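Local structure of carbohydrate-binding protein (Flavonifractor plautii, 6N1B) at residues Leu29-Gly34 against Gly390-Ser395; Asn105-Gln110 against Arg151-Tyr156. The protein removes the acetyl group from N-acetylgalactosamine, as on the blood group A antigen, and here holds the blood group B trisaccharide. One frame throughout, in Å; residues are numbered along the deposited sequence.

Contact 1 of 2, residues Leu29-Gly34 against Gly390-Ser395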
# COMPACT_ATOMS: atom_id res chain seq x y z
N LEU A 29 11.83 -10.44 10.10
CA LEU A 29 12.29 -10.16 8.74
C LEU A 29 13.68 -9.59 8.79
O LEU A 29 14.01 -8.87 9.70
CB LEU A 29 11.33 -9.20 8.02
CG LEU A 29 9.89 -9.63 7.81
CD1 LEU A 29 9.05 -8.46 7.27
CD2 LEU A 29 9.75 -10.85 6.94
N ASN A 30 14.46 -9.88 7.73
CA ASN A 30 15.80 -9.30 7.59
C ASN A 30 15.74 -8.11 6.68
O ASN A 30 15.42 -8.26 5.48
CB ASN A 30 16.69 -10.39 6.99
CG ASN A 30 16.85 -11.58 7.96
OD1 ASN A 30 16.61 -12.75 7.46
ND2 ASN A 30 17.13 -11.33 9.14
N LYS A 31 15.99 -6.92 7.21
CA LYS A 31 15.97 -5.68 6.38
C LYS A 31 17.19 -5.66 5.48
O LYS A 31 18.32 -5.95 5.89
CB LYS A 31 16.02 -4.49 7.34
CG LYS A 31 14.78 -4.32 8.19
CD LYS A 31 15.02 -3.20 9.26
CE LYS A 31 13.83 -2.87 10.06
NZ LYS A 31 14.08 -1.74 10.98
N ALA A 32 16.92 -5.30 4.22
CA ALA A 32 18.00 -5.08 3.28
C ALA A 32 18.67 -3.77 3.64
O ALA A 32 18.04 -2.82 4.02
CB ALA A 32 17.51 -5.02 1.85
N PRO A 33 20.01 -3.68 3.48
CA PRO A 33 20.69 -2.40 3.72
C PRO A 33 20.18 -1.28 2.81
O PRO A 33 19.79 -1.59 1.66
CB PRO A 33 22.16 -2.73 3.36
CG PRO A 33 22.28 -4.16 3.21
CD PRO A 33 20.90 -4.77 3.03
N GLY A 34 20.21 -0.07 3.32
CA GLY A 34 19.78 1.08 2.50
C GLY A 34 18.26 1.00 2.21
O GLY A 34 17.51 0.46 3.06
N GLY A 390 11.86 0.95 1.48
CA GLY A 390 12.89 -0.07 1.48
C GLY A 390 12.34 -1.49 1.37
O GLY A 390 11.21 -1.64 0.90
N TYR A 391 13.12 -2.48 1.83
CA TYR A 391 12.80 -3.83 1.59
C TYR A 391 13.30 -4.70 2.69
O TYR A 391 14.39 -4.48 3.27
CB TYR A 391 13.43 -4.28 0.24
CG TYR A 391 13.13 -5.71 -0.18
CD1 TYR A 391 11.92 -6.08 -0.74
CD2 TYR A 391 14.08 -6.70 0.03
CE1 TYR A 391 11.63 -7.40 -1.05
CE2 TYR A 391 13.79 -8.05 -0.33
CZ TYR A 391 12.56 -8.35 -0.89
OH TYR A 391 12.30 -9.71 -1.22
N ALA A 392 12.53 -5.77 3.03
CA ALA A 392 12.91 -6.79 3.97
C ALA A 392 12.40 -8.13 3.50
O ALA A 392 11.44 -8.20 2.75
CB ALA A 392 12.34 -6.40 5.32
N GLU A 393 13.00 -9.21 4.03
CA GLU A 393 12.65 -10.52 3.51
C GLU A 393 12.97 -11.58 4.53
O GLU A 393 13.94 -11.40 5.34
CB GLU A 393 13.55 -10.81 2.27
CG GLU A 393 13.15 -12.07 1.44
CD GLU A 393 14.18 -12.26 0.29
OE1 GLU A 393 14.09 -11.44 -0.68
OE2 GLU A 393 14.97 -13.20 0.42
N ASN A 394 12.28 -12.72 4.50
CA ASN A 394 12.74 -13.88 5.27
C ASN A 394 12.00 -15.11 4.68
O ASN A 394 10.93 -14.95 4.03
CB ASN A 394 12.41 -13.76 6.79
CG ASN A 394 13.31 -14.60 7.67
OD1 ASN A 394 14.19 -15.36 7.15
ND2 ASN A 394 13.16 -14.43 8.96
N SER A 395 12.51 -16.28 5.01
CA SER A 395 11.74 -17.50 4.89
C SER A 395 10.43 -17.35 5.69
O SER A 395 10.49 -16.84 6.82
CB SER A 395 12.59 -18.67 5.51
OG SER A 395 11.93 -19.64 6.11
O HOH W 1 15.79 -1.61 2.83

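Contact 2 of 2, residues Asn105-Gln110 against Arg151-Tyr156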
# COMPACT_ATOMS: atom_id res chain seq x y z
N ASN A 105 4.53 10.45 -14.73
CA ASN A 105 4.08 10.45 -13.33
C ASN A 105 3.84 11.93 -12.89
O ASN A 105 4.55 12.84 -13.35
CB ASN A 105 5.11 9.77 -12.46
CG ASN A 105 4.91 8.30 -12.44
OD1 ASN A 105 3.76 7.79 -12.35
ND2 ASN A 105 6.03 7.52 -12.41
N PRO A 106 2.92 12.14 -11.99
CA PRO A 106 2.00 11.12 -11.40
C PRO A 106 0.91 10.75 -12.44
O PRO A 106 0.56 11.53 -13.32
CB PRO A 106 1.47 11.84 -10.18
CG PRO A 106 1.38 13.26 -10.61
CD PRO A 106 2.61 13.48 -11.50
N ILE A 107 0.32 9.59 -12.20
CA ILE A 107 -0.78 9.12 -13.05
C ILE A 107 -2.06 9.81 -12.73
O ILE A 107 -3.02 9.77 -13.50
CB ILE A 107 -0.87 7.59 -13.13
CG1 ILE A 107 -1.20 6.92 -11.79
CG2 ILE A 107 0.40 7.01 -13.76
CD1 ILE A 107 -1.91 5.58 -11.90
N GLU A 108 -2.20 10.34 -11.53
CA GLU A 108 -3.32 11.14 -11.06
C GLU A 108 -2.78 12.52 -10.73
O GLU A 108 -1.76 12.58 -10.02
CB GLU A 108 -3.99 10.49 -9.87
CG GLU A 108 -5.02 11.34 -9.15
CD GLU A 108 -6.27 11.71 -9.99
OE1 GLU A 108 -6.47 11.06 -11.03
OE2 GLU A 108 -6.99 12.62 -9.50
N PRO A 109 -3.37 13.60 -11.27
CA PRO A 109 -2.69 14.88 -11.10
C PRO A 109 -2.60 15.44 -9.69
O PRO A 109 -3.43 15.14 -8.81
CB PRO A 109 -3.52 15.84 -12.01
CG PRO A 109 -4.75 15.12 -12.31
CD PRO A 109 -4.54 13.66 -12.13
N GLN A 110 -1.65 16.34 -9.52
CA GLN A 110 -1.60 17.15 -8.35
C GLN A 110 -2.92 17.90 -8.18
O GLN A 110 -3.41 18.57 -9.10
CB GLN A 110 -0.40 18.12 -8.50
CG GLN A 110 -0.20 18.99 -7.31
CD GLN A 110 1.10 19.77 -7.33
OE1 GLN A 110 2.15 19.14 -7.49
NE2 GLN A 110 1.01 21.08 -7.21
N ARG A 151 -10.85 6.04 -5.52
CA ARG A 151 -10.82 6.23 -6.99
C ARG A 151 -9.95 5.15 -7.62
O ARG A 151 -9.19 4.45 -6.96
CB ARG A 151 -10.31 7.61 -7.28
CG ARG A 151 -11.24 8.70 -6.78
CD ARG A 151 -10.73 10.14 -6.99
NE ARG A 151 -11.77 11.07 -6.62
CZ ARG A 151 -11.74 12.40 -6.88
NH1 ARG A 151 -10.61 12.96 -7.24
NH2 ARG A 151 -12.87 13.08 -6.82
N LEU A 152 -10.11 5.04 -8.94
CA LEU A 152 -9.56 3.92 -9.72
C LEU A 152 -9.16 4.39 -11.11
O LEU A 152 -9.94 5.11 -11.80
CB LEU A 152 -10.62 2.86 -9.83
CG LEU A 152 -10.42 1.70 -10.80
CD1 LEU A 152 -9.20 0.85 -10.46
CD2 LEU A 152 -11.67 0.83 -10.87
N ARG A 153 -7.94 4.00 -11.48
CA ARG A 153 -7.51 4.12 -12.91
C ARG A 153 -7.00 2.74 -13.31
O ARG A 153 -6.33 2.05 -12.56
CB ARG A 153 -6.35 5.14 -13.05
CG ARG A 153 -6.84 6.61 -13.00
CD ARG A 153 -5.66 7.60 -13.01
NE ARG A 153 -6.13 8.98 -13.00
CZ ARG A 153 -6.29 9.78 -14.06
NH1 ARG A 153 -6.01 9.37 -15.27
NH2 ARG A 153 -6.74 11.03 -13.87
N ILE A 154 -7.32 2.37 -14.58
CA ILE A 154 -6.97 1.05 -15.13
C ILE A 154 -5.99 1.25 -16.30
O ILE A 154 -6.04 2.29 -17.01
CB ILE A 154 -8.27 0.38 -15.63
CG1 ILE A 154 -9.18 0.05 -14.44
CG2 ILE A 154 -8.03 -0.86 -16.50
CD1 ILE A 154 -10.62 -0.26 -14.77
N SER A 155 -5.10 0.25 -16.48
CA SER A 155 -4.20 0.32 -17.63
C SER A 155 -4.11 -1.05 -18.29
O SER A 155 -4.01 -2.09 -17.59
CB SER A 155 -2.79 0.75 -17.18
OG SER A 155 -1.87 0.88 -18.27
N TYR A 156 -4.07 -1.01 -19.64
CA TYR A 156 -3.76 -2.14 -20.46
C TYR A 156 -2.27 -2.26 -20.86
O TYR A 156 -1.79 -3.40 -21.11
CB TYR A 156 -4.62 -2.18 -21.69
CG TYR A 156 -6.09 -2.24 -21.49
CD1 TYR A 156 -6.68 -3.45 -21.03
CD2 TYR A 156 -6.95 -1.21 -21.73
CE1 TYR A 156 -8.07 -3.57 -20.94
CE2 TYR A 156 -8.35 -1.31 -21.64
CZ TYR A 156 -8.91 -2.52 -21.25
OH TYR A 156 -10.27 -2.67 -21.16
O HOH W 2 -7.90 12.01 -7.00

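Contact 1 of 2, residues Leu29-Gly34 against Gly390-Ser395
L29 lays its CD2 methyl against CB of N394, 3.9 Å away, while its own CB rests 4.0 Å from CB of A392. With CG anti to the carbonyl carbon (chi1 -61°), the leucine also reaches V354 and the loop residues L320 and L321. N30 and E393 form an antiparallel hydrogen-bonded pair. N30 N gives to E393 O at 2.9 Å, and E393 N returns a bond to N30 O at 3.0 Å. K31 and A392 follow as a non-hydrogen-bonded pair. Strand 30-31 thus joins the edge of the sheet made by 333-342, 351-361 and 385-395. An N-terminal strand completing the C-terminal blade is the Velcro closure of a beta-propeller. Past the pair, A32 N bonds to Y391 O at 2.8 Å, and A32 CB comes to the edge of the Y391 ring. The Y391 hydroxyl donates to E393 OE1 on its anti lone pair and also bonds to R353. Where the strands part, one water accepts from Y391 N at 3.0 Å and lies 2.8 Å from A32 O. K31 NZ turns to a salt bridge with D330.

Contact 2 of 2, residues Asn105-Gln110 against Arg151-Tyr156
E108 and R153 carry this contact. It ties the loop between strands 87-91 and 116-126 to strand 148-155, the third strand of a four-stranded antiparallel blade of the beta-propeller.

The main interaction is a salt bridge. R153 meets E108 side-on, and NE and NH2 both go to one oxygen. NE lies 2.9 Å from E108 OE1, and NH2 lies 2.9 Å from that same E108 OE1. The oxygen sits at the edge of the guanidinium, close to its plane. The carboxylate does not lie flat with it: the two planes are 48° apart. The NE bond runs nearly along the C-O axis of OE1, while NH2 comes in on the syn side, 28° out of the carboxylate plane. E108 gets there by a bend at chi2 (64°), whereas R153 runs extended from CG to NE. Outside the two segments, W161 O accepts from NH1 and G188 O takes a further bond from NH2.

Packing adds a second layer. I107 O lies over one face of the R153 guanidinium, toward its rim. Its 3.2 Å approach to R153 NE is not a hydrogen bond, because the angle is poor. P109 CD touches R153 NH2 at 3.8 Å, and both E108 and R153 lean on W136 of strand 131-140.

The other carboxylate oxygen works through water. R151 pairs directly with E149 and makes a cation-pi contact with W138. Its NH1 donates, at 2.9 Å, to a water in the guanidinium plane, and that water donates to E108 OE2 at 2.7 Å.

Contact 1 and contact 2 lie on opposite sides of the chain's centre. Their own centres are 29 Å apart, and their nearest atoms are about 16 Å apart. Contact 2 is nested in the chain between the two ends that contact 1 joins. The two blades involved each supply residues to the sugar pocket: Y335 on strand 333-342 for contact 1, H117 and C119 on strand 116-126 for contact 2. Neither contact is itself in that pocket. The R151 side chain is about 13 Å from the bound alpha-galactose, and the Y391 side chain is about 14 Å from a calcium ion.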